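Local coordinates for protein amidohydrolase (Brucella melitensis biovar Abortus, PDB 4F0L) that probably acts as a metal-dependent deaminase, a hydrolase of the amidohydrolase family, and carries a bound iron ion, at residues Arg149-Ala154 with Arg200-Gly205; Arg194-Cys199 with Thr230-Asp235. All coordinates share one frame; numbering follows the deposited sequence.

Contact 1: Arg149-Ala154 with Arg200-Gly205; sequences RIAAAA and RKTLEG
Ala-151 sets its single methyl against two branches of the facing helix, a small-scale case of how a short residue lets two helices approach. Its CB, directed at the segment 200-205, lies 4.0 Å from CG2 of Thr-202 and equally far, 4.0 Å, from CD2 of Leu-203. The two partners arrive differently. The side chain of Thr-202 leaves its backbone toward the other helix, and chi1 of -68° puts OG1 beside the backbone N and CG2 anti to it, so that the methyl meets Ala-151. Leu-203 does not start out toward the other helix; the CD2 branch at the end of its side chain makes the touch. The closest pair of CA atoms, of Ala-151 and Leu-203, is 7.2 Å apart.

Both helices, 145-157 and 189-203, belong to the alpha/beta barrel of the amidohydrolase family and lie over its parallel strands. Ala-151 also rests on Leu-161 and Leu-203 on Leu-163, both of strand 160-167, which follows helix 145-157 in the chain.

The hydroxyl of Thr-202 has polar company: OG1 is hydrogen-bonded to Asp-148 of helix 145-157 and to the carbonyl O of Gly-198. Within the segment 200-205, NH1 of Arg-200 forms a salt bridge to OE2 of Glu-204 at 2.8 Å, while its NH2 forms another with Glu-197.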
loop_
_atom_site.group_PDB
_atom_site.type_symbol
_atom_site.label_atom_id
_atom_site.label_comp_id
_atom_site.label_asym_id
_atom_site.label_seq_id
_atom_site.Cartn_x
_atom_site.Cartn_y
_atom_site.Cartn_z
ATOM N N ARG B 149 22.334 -4.936 -22.028
ATOM C CA ARG B 149 21.251 -3.931 -22.011
ATOM C C ARG B 149 20.885 -3.486 -20.590
ATOM O O ARG B 149 20.640 -2.282 -20.342
ATOM C CB ARG B 149 20.019 -4.462 -22.720
ATOM C CG ARG B 149 20.253 -4.752 -24.200
ATOM C CD ARG B 149 20.579 -3.480 -24.971
ATOM N NE ARG B 149 20.694 -3.745 -26.396
ATOM C CZ ARG B 149 20.517 -2.841 -27.364
ATOM N NH1 ARG B 149 20.178 -1.577 -27.105
ATOM N NH2 ARG B 149 20.664 -3.211 -28.623
ATOM N N ILE B 150 20.862 -4.450 -19.666
ATOM C CA ILE B 150 20.626 -4.171 -18.245
ATOM C C ILE B 150 21.695 -3.233 -17.741
ATOM O O ILE B 150 21.392 -2.177 -17.160
ATOM C CB ILE B 150 20.625 -5.464 -17.405
ATOM C CG1 ILE B 150 19.431 -6.341 -17.755
ATOM C CG2 ILE B 150 20.671 -5.168 -15.916
ATOM C CD1 ILE B 150 18.085 -5.641 -17.732
ATOM N N ALA B 151 22.950 -3.591 -18.004
ATOM C CA ALA B 151 24.048 -2.776 -17.562
ATOM C C ALA B 151 24.041 -1.369 -18.191
ATOM O O ALA B 151 24.329 -0.396 -17.492
ATOM C CB ALA B 151 25.366 -3.477 -17.788
ATOM N N ALA B 152 23.697 -1.261 -19.471
ATOM C CA ALA B 152 23.558 0.032 -20.115
ATOM C C ALA B 152 22.457 0.847 -19.463
ATOM O O ALA B 152 22.642 2.066 -19.239
ATOM C CB ALA B 152 23.300 -0.096 -21.620
ATOM N N ALA B 153 21.317 0.198 -19.164
ATOM C CA ALA B 153 20.203 0.871 -18.503
ATOM C C ALA B 153 20.620 1.370 -17.099
ATOM O O ALA B 153 20.441 2.546 -16.759
ATOM C CB ALA B 153 18.990 -0.065 -18.415
ATOM N N ALA B 154 21.231 0.498 -16.313
ATOM C CA ALA B 154 21.711 0.899 -14.995
ATOM C C ALA B 154 22.716 2.072 -15.072
ATOM O O ALA B 154 22.645 3.010 -14.254
ATOM C CB ALA B 154 22.337 -0.293 -14.255
ATOM N N ARG B 200 31.027 -10.275 -17.241
ATOM C CA ARG B 200 32.223 -9.734 -16.570
ATOM C C ARG B 200 32.926 -8.662 -17.427
ATOM O O ARG B 200 33.299 -7.609 -16.927
ATOM C CB ARG B 200 33.208 -10.848 -16.199
ATOM C CG ARG B 200 34.354 -10.385 -15.309
ATOM C CD ARG B 200 35.500 -11.384 -15.289
ATOM N NE ARG B 200 36.002 -11.683 -16.621
ATOM C CZ ARG B 200 36.722 -10.843 -17.383
ATOM N NH1 ARG B 200 37.029 -9.609 -16.977
ATOM N NH2 ARG B 200 37.147 -11.239 -18.586
ATOM N N LYS B 201 33.126 -8.940 -18.706
ATOM C CA LYS B 201 33.747 -7.967 -19.587
ATOM C C LYS B 201 32.920 -6.706 -19.676
ATOM O O LYS B 201 33.440 -5.620 -19.565
ATOM C CB LYS B 201 33.954 -8.538 -20.991
ATOM C CG LYS B 201 35.034 -9.584 -21.041
ATOM C CD LYS B 201 35.032 -10.330 -22.378
ATOM C CE LYS B 201 36.123 -11.383 -22.403
ATOM N NZ LYS B 201 35.804 -12.534 -23.286
ATOM N N THR B 202 31.622 -6.850 -19.865
ATOM C CA THR B 202 30.735 -5.697 -19.909
ATOM C C THR B 202 30.784 -4.838 -18.649
ATOM O O THR B 202 30.719 -3.612 -18.738
ATOM C CB THR B 202 29.300 -6.166 -20.152
ATOM O OG1 THR B 202 29.227 -6.683 -21.485
ATOM C CG2 THR B 202 28.320 -5.052 -19.985
ATOM N N LEU B 203 30.873 -5.472 -17.481
ATOM C CA LEU B 203 30.881 -4.743 -16.215
ATOM C C LEU B 203 32.237 -4.111 -15.849
ATOM O O LEU B 203 32.346 -3.408 -14.862
ATOM C CB LEU B 203 30.400 -5.649 -15.098
ATOM C CG LEU B 203 28.906 -6.000 -15.178
ATOM C CD1 LEU B 203 28.538 -6.950 -14.041
ATOM C CD2 LEU B 203 28.016 -4.778 -15.128
ATOM N N GLU B 204 33.266 -4.345 -16.655
ATOM C CA GLU B 204 34.538 -3.661 -16.448
ATOM C C GLU B 204 34.306 -2.178 -16.567
ATOM O O GLU B 204 33.701 -1.722 -17.513
ATOM C CB GLU B 204 35.587 -4.107 -17.478
ATOM C CG GLU B 204 36.230 -5.422 -17.086
ATOM C CD GLU B 204 37.165 -5.976 -18.142
ATOM O OE1 GLU B 204 37.405 -5.304 -19.166
ATOM O OE2 GLU B 204 37.668 -7.092 -17.927
ATOM N N GLY B 205 34.781 -1.419 -15.606
ATOM C CA GLY B 205 34.501 0.008 -15.609
ATOM C C GLY B 205 33.117 0.404 -15.110
ATOM O O GLY B 205 32.826 1.588 -15.011
#

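Contact 2: Arg194-Cys199 with Thr230-Asp235; sequences RLIEGC and TQLLPD
Ile-196 meets the loop 230-235 with two separate branches, each taken up by a different leucine, and so illustrates how one beta-branched residue can serve two neighbours.

The contacts between the segments are apolar. CG1 of Ile-196 approaches CD1 of Leu-232 to 4.2 Å, the two side chains crossing at a slant. CG2 of the same isoleucine comes closer, to 3.8 Å from CD1 of Leu-233, and here the side chains run past each other in opposite directions. Placing CG1 beside the backbone N (chi1 -75°) sets CG2 anti to that nitrogen, which turns the CG1 methylene to Leu-232 and the CG2 methyl to Leu-233. All three side chains set out toward the partner segment. The closest CA atoms, of Ile-196 and Leu-232, are 8.7 Å apart, and the touches are made by side chains. Around them the apolar surface continues: Ile-196 also touches Leu-211, Val-213 and Pro-165, Leu-233 touches Leu-211, and Leu-232 lies on Phe-192 and Ala-193 of helix 189-203, which also carries Ile-196.

Hydrogen bonding serves each segment separately. In the helix, N of Gly-198 bonds to O of Arg-194 at 3.0 Å, and N of Cys-199 to O of Leu-195 at 2.9 Å. The loop's carbonyl O atoms of Thr-230 and Leu-233 both accept from NH2 of Arg-273, further along the chain.

Packed on the outer helix 189-203, the loop is an alpha/beta-barrel connection, leading from helix 223-229 into the N-terminal end of strand 238-242.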
loop_
_atom_site.group_PDB
_atom_site.type_symbol
_atom_site.label_atom_id
_atom_site.label_comp_id
_atom_site.label_asym_id
_atom_site.label_seq_id
_atom_site.Cartn_x
_atom_site.Cartn_y
_atom_site.Cartn_z
ATOM N N ARG B 194 30.134 -19.142 -20.238
ATOM C CA ARG B 194 30.483 -18.192 -21.285
ATOM C C ARG B 194 29.644 -16.894 -21.176
ATOM O O ARG B 194 30.138 -15.813 -21.397
ATOM C CB ARG B 194 30.335 -18.839 -22.658
ATOM C CG ARG B 194 31.473 -19.798 -23.019
ATOM C CD ARG B 194 31.477 -20.158 -24.508
ATOM N NE ARG B 194 30.395 -21.087 -24.814
ATOM C CZ ARG B 194 29.347 -20.834 -25.613
ATOM N NH1 ARG B 194 28.429 -21.787 -25.777
ATOM N NH2 ARG B 194 29.192 -19.661 -26.249
ATOM N N LEU B 195 28.382 -17.006 -20.786
ATOM C CA LEU B 195 27.536 -15.820 -20.618
ATOM C C LEU B 195 28.039 -14.978 -19.444
ATOM O O LEU B 195 28.157 -13.749 -19.557
ATOM C CB LEU B 195 26.091 -16.250 -20.381
ATOM C CG LEU B 195 25.081 -15.143 -20.039
ATOM C CD1 LEU B 195 24.807 -14.310 -21.261
ATOM C CD2 LEU B 195 23.821 -15.782 -19.513
ATOM N N ILE B 196 28.353 -15.639 -18.331
ATOM C CA ILE B 196 28.935 -14.971 -17.178
ATOM C C ILE B 196 30.234 -14.232 -17.564
ATOM O O ILE B 196 30.439 -13.101 -17.162
ATOM C CB ILE B 196 29.203 -15.969 -16.029
ATOM C CG1 ILE B 196 27.886 -16.364 -15.326
ATOM C CG2 ILE B 196 30.185 -15.398 -15.021
ATOM C CD1 ILE B 196 27.133 -15.216 -14.659
ATOM N N GLU B 197 31.069 -14.856 -18.389
ATOM C CA GLU B 197 32.258 -14.209 -18.899
ATOM C C GLU B 197 31.940 -12.952 -19.743
ATOM O O GLU B 197 32.581 -11.922 -19.565
ATOM C CB GLU B 197 33.129 -15.233 -19.681
ATOM C CG GLU B 197 34.417 -14.679 -20.263
ATOM C CD GLU B 197 35.342 -14.081 -19.217
ATOM O OE1 GLU B 197 35.267 -14.428 -18.027
ATOM O OE2 GLU B 197 36.163 -13.232 -19.596
ATOM N N GLY B 198 30.952 -13.026 -20.634
ATOM C CA GLY B 198 30.481 -11.831 -21.365
ATOM C C GLY B 198 30.025 -10.725 -20.422
ATOM O O GLY B 198 30.385 -9.562 -20.599
ATOM N N CYS B 199 29.304 -11.094 -19.364
ATOM C CA CYS B 199 28.878 -10.110 -18.365
ATOM C C CYS B 199 30.051 -9.468 -17.634
ATOM O O CYS B 199 30.081 -8.254 -17.441
ATOM C CB CYS B 199 27.946 -10.745 -17.331
ATOM S SG CYS B 199 26.379 -11.311 -17.974
ATOM N N THR B 230 27.232 -22.598 -8.881
ATOM C CA THR B 230 27.575 -21.906 -7.639
ATOM C C THR B 230 29.084 -21.988 -7.294
ATOM O O THR B 230 29.533 -21.456 -6.280
ATOM C CB THR B 230 26.675 -22.400 -6.481
ATOM O OG1 THR B 230 26.829 -23.804 -6.305
ATOM C CG2 THR B 230 25.214 -22.156 -6.807
ATOM N N GLN B 231 29.861 -22.635 -8.160
ATOM C CA GLN B 231 31.305 -22.696 -8.036
ATOM C C GLN B 231 31.986 -21.739 -9.019
ATOM O O GLN B 231 33.187 -21.520 -8.914
ATOM C CB GLN B 231 31.812 -24.159 -8.237
ATOM N N LEU B 232 31.235 -21.141 -9.945
ATOM C CA LEU B 232 31.857 -20.280 -10.961
ATOM C C LEU B 232 32.549 -19.066 -10.381
ATOM O O LEU B 232 33.636 -18.707 -10.818
ATOM C CB LEU B 232 30.840 -19.782 -11.991
ATOM C CG LEU B 232 30.376 -20.748 -13.057
ATOM C CD1 LEU B 232 29.358 -20.009 -13.922
ATOM C CD2 LEU B 232 31.541 -21.323 -13.898
ATOM N N LEU B 233 31.897 -18.416 -9.424
ATOM C CA LEU B 233 32.372 -17.192 -8.821
ATOM C C LEU B 233 32.173 -17.369 -7.308
ATOM O O LEU B 233 31.200 -16.856 -6.732
ATOM C CB LEU B 233 31.582 -15.980 -9.355
ATOM C CG LEU B 233 31.751 -15.662 -10.854
ATOM C CD1 LEU B 233 30.663 -14.702 -11.365
ATOM C CD2 LEU B 233 33.174 -15.174 -11.193
ATOM N N PRO B 234 33.078 -18.137 -6.673
ATOM C CA PRO B 234 32.888 -18.561 -5.291
ATOM C C PRO B 234 32.877 -17.427 -4.289
ATOM O O PRO B 234 32.394 -17.612 -3.184
ATOM C CB PRO B 234 34.064 -19.513 -5.042
ATOM C CG PRO B 234 35.106 -19.126 -6.066
ATOM C CD PRO B 234 34.319 -18.688 -7.263
ATOM N N ASP B 235 33.379 -16.256 -4.656
ATOM C CA ASP B 235 33.376 -15.139 -3.716
ATOM C C ASP B 235 32.240 -14.153 -3.968
ATOM O O ASP B 235 32.162 -13.121 -3.314
ATOM C CB ASP B 235 34.712 -14.420 -3.740
ATOM C CG ASP B 235 35.870 -15.353 -3.381
ATOM O OD1 ASP B 235 35.746 -16.101 -2.384
ATOM O OD2 ASP B 235 36.885 -15.338 -4.096
#

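In the fold
Helix 189-203 is common to both contacts, and together they illustrate how one barrel helix can have different kinds of neighbour along its length. Contact 1 joins its C-terminal part to another helix; contact 2 joins an earlier part to an irregular loop. The centres are about 14 Å apart, on the same side of the chain's centre. Neither is purely core or surface: each has one buried residue, Ala-151 or Ile-196, facing two partly exposed partners. Both are apolar across the segments, but contact 1 has a helix-to-helix hydrogen bond beside it, whereas the loop of contact 2 is bonded to Arg-273. Both lie away from the iron site.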